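Side-chain contact in cellulosomal scaffoldin adaptor protein B (Acetivibrio cellulolyticus, PDB 3FNK), which forms a type II cohesin module of an adaptor scaffoldin, a dockerin-binding beta-sandwich that probably helps join cellulosome components together: residues P169-I172 and N173-P176. Residues are numbered along the deposited sequence; the frame is centred on the assembly and turned at random.
Sequences PGEI and NSAP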
ATOM      1  N   PRO A 169       2.219   2.272 -10.046  1.00 36.69           N
ATOM      2  CA  PRO A 169       3.581   2.761  -9.770  1.00 38.46           C
ATOM      3  C   PRO A 169       4.574   2.837 -10.928  1.00 40.39           C
ATOM      4  O   PRO A 169       5.573   3.559 -10.814  1.00 41.24           O
ATOM      5  CB  PRO A 169       4.113   1.760  -8.739  1.00 38.44           C
ATOM      6  CG  PRO A 169       3.300   0.545  -8.953  1.00 37.31           C
ATOM      7  CD  PRO A 169       1.942   1.010  -9.340  1.00 37.73           C
ATOM      8  N   GLY A 170       4.355   2.102 -12.008  1.00 41.56           N
ATOM      9  CA  GLY A 170       5.351   2.145 -13.108  1.00 44.49           C
ATOM     10  C   GLY A 170       6.395   1.031 -13.051  1.00 45.85           C
ATOM     11  O   GLY A 170       6.564   0.378 -12.012  1.00 46.01           O
ATOM     12  N   GLU A 171       7.104   0.834 -14.158  1.00 47.21           N
ATOM     13  CA  GLU A 171       7.884  -0.392 -14.374  1.00 48.58           C
ATOM     14  C   GLU A 171       9.155  -0.488 -13.536  1.00 48.67           C
ATOM     15  O   GLU A 171       9.734   0.523 -13.141  1.00 48.16           O
ATOM     16  CB  GLU A 171       8.179  -0.585 -15.864  1.00 48.91           C
ATOM     17  CG  GLU A 171       8.453  -2.041 -16.268  1.00 51.91           C
ATOM     18  CD  GLU A 171       8.327  -2.274 -17.763  1.00 56.12           C
ATOM     19  OE1 GLU A 171       7.492  -3.119 -18.175  1.00 57.61           O
ATOM     20  OE2 GLU A 171       9.056  -1.606 -18.528  1.00 57.36           O
ATOM     21  N   ILE A 172       9.555  -1.724 -13.241  1.00 49.66           N
ATOM     22  CA  ILE A 172      10.800  -1.985 -12.522  1.00 50.41           C
ATOM     23  C   ILE A 172      11.795  -2.623 -13.485  1.00 50.94           C
ATOM     24  O   ILE A 172      11.414  -3.480 -14.319  1.00 50.67           O
ATOM     25  CB  ILE A 172      10.581  -2.843 -11.243  1.00 50.42           C
ATOM     26  CG1 ILE A 172       9.960  -1.973 -10.140  1.00 50.88           C
ATOM     27  CG2 ILE A 172      11.903  -3.410 -10.701  1.00 49.36           C
ATOM     28  CD1 ILE A 172       9.606  -2.728  -8.828  1.00 49.23           C
ATOM     29  N   ASN A 173      13.055  -2.204 -13.378  0.50 51.42           N
ATOM     30  CA  ASN A 173      14.124  -2.623 -14.296  0.50 51.95           C
ATOM     31  C   ASN A 173      13.626  -2.665 -15.738  0.50 53.08           C
ATOM     32  O   ASN A 173      13.531  -3.742 -16.342  0.50 53.28           O
ATOM     33  CB  ASN A 173      14.711  -3.981 -13.884  0.50 51.39           C
ATOM     34  CG  ASN A 173      15.644  -3.884 -12.686  0.50 49.27           C
ATOM     35  OD1 ASN A 173      16.343  -2.896 -12.506  0.50 45.81           O
ATOM     36  ND2 ASN A 173      15.662  -4.927 -11.868  0.50 47.90           N
ATOM     37  N   SER A 174      13.272  -1.492 -16.269  1.00 54.22           N
ATOM     38  CA  SER A 174      12.716  -1.392 -17.618  1.00 55.97           C
ATOM     39  C   SER A 174      13.762  -1.717 -18.653  1.00 57.80           C
ATOM     40  O   SER A 174      14.899  -1.261 -18.534  1.00 58.21           O
ATOM     41  CB  SER A 174      12.196   0.019 -17.875  1.00 55.68           C
ATOM     42  OG  SER A 174      10.804   0.056 -17.665  1.00 55.46           O
ATOM     43  N   ALA A 175      13.381  -2.523 -19.645  1.00 59.76           N
ATOM     44  CA  ALA A 175      14.272  -2.870 -20.741  1.00 61.56           C
ATOM     45  C   ALA A 175      14.562  -1.605 -21.561  1.00 62.95           C
ATOM     46  O   ALA A 175      13.718  -1.197 -22.359  1.00 63.41           O
ATOM     47  CB  ALA A 175      13.635  -3.945 -21.604  1.00 61.62           C
ATOM     48  N   PRO A 176      15.741  -0.962 -21.350  1.00 64.27           N
ATOM     49  CA  PRO A 176      15.996   0.283 -22.094  1.00 65.01           C
ATOM     50  C   PRO A 176      16.391  -0.011 -23.542  1.00 65.47           C
ATOM     51  O   PRO A 176      16.217   0.822 -24.435  1.00 65.65           O
ATOM     52  CB  PRO A 176      17.174   0.919 -21.340  1.00 65.23           C
ATOM     53  CG  PRO A 176      17.901  -0.235 -20.680  1.00 64.91           C
ATOM     54  CD  PRO A 176      16.941  -1.420 -20.608  1.00 64.50           C
TER
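Glu171 and Ser174, three residues apart, close the chain on itself through one side-chain bond. Followed outward, the glutamate stays beside the serine hydroxyl throughout. Its CB lies 3.2 Å from Ser174 OG, a close non-bonded approach at the root of the side chain. Because CG stands anti to the backbone N (chi1 -156°) and the chain remains extended beyond it, the next atoms run past the hydroxyl instead of leaving it: both Glu171 CG and Glu171 CD are 3.4 Å from Ser174 OG. At the tip, Glu171 OE2 accepts a hydrogen bond from Ser174 OG at 2.6 Å, a short bond. The lone pair used is the anti one, facing away from the other carboxylate oxygen, as expected when the hydroxyl approaches from the CG side. Both residues are exposed, and the bond closes the open mouth of the bend, on the side turned to solvent.

The two residues between them face the protein. Ile172 touches Tyr16 of strand 11-16 and Thr133, while in the conformer described Asn173 OD1 accepts a hydrogen bond from the backbone N of Ala21. Ile172 O lies 3.3 Å from Ser174 N, but the angle is too poor for a hydrogen bond. The reversal is evident from the 5.9 Å between Glu171 CA and Ser174 CA; Asn173, at the third turn position, has a left-handed backbone conformation (phi 41°). With Glu171 O and Ser174 N 5.1 Å apart, this is an open beta turn without the usual backbone bond, bridged by side chains, in the C-terminal tail following strand 165-167 of the cohesin beta-sandwich.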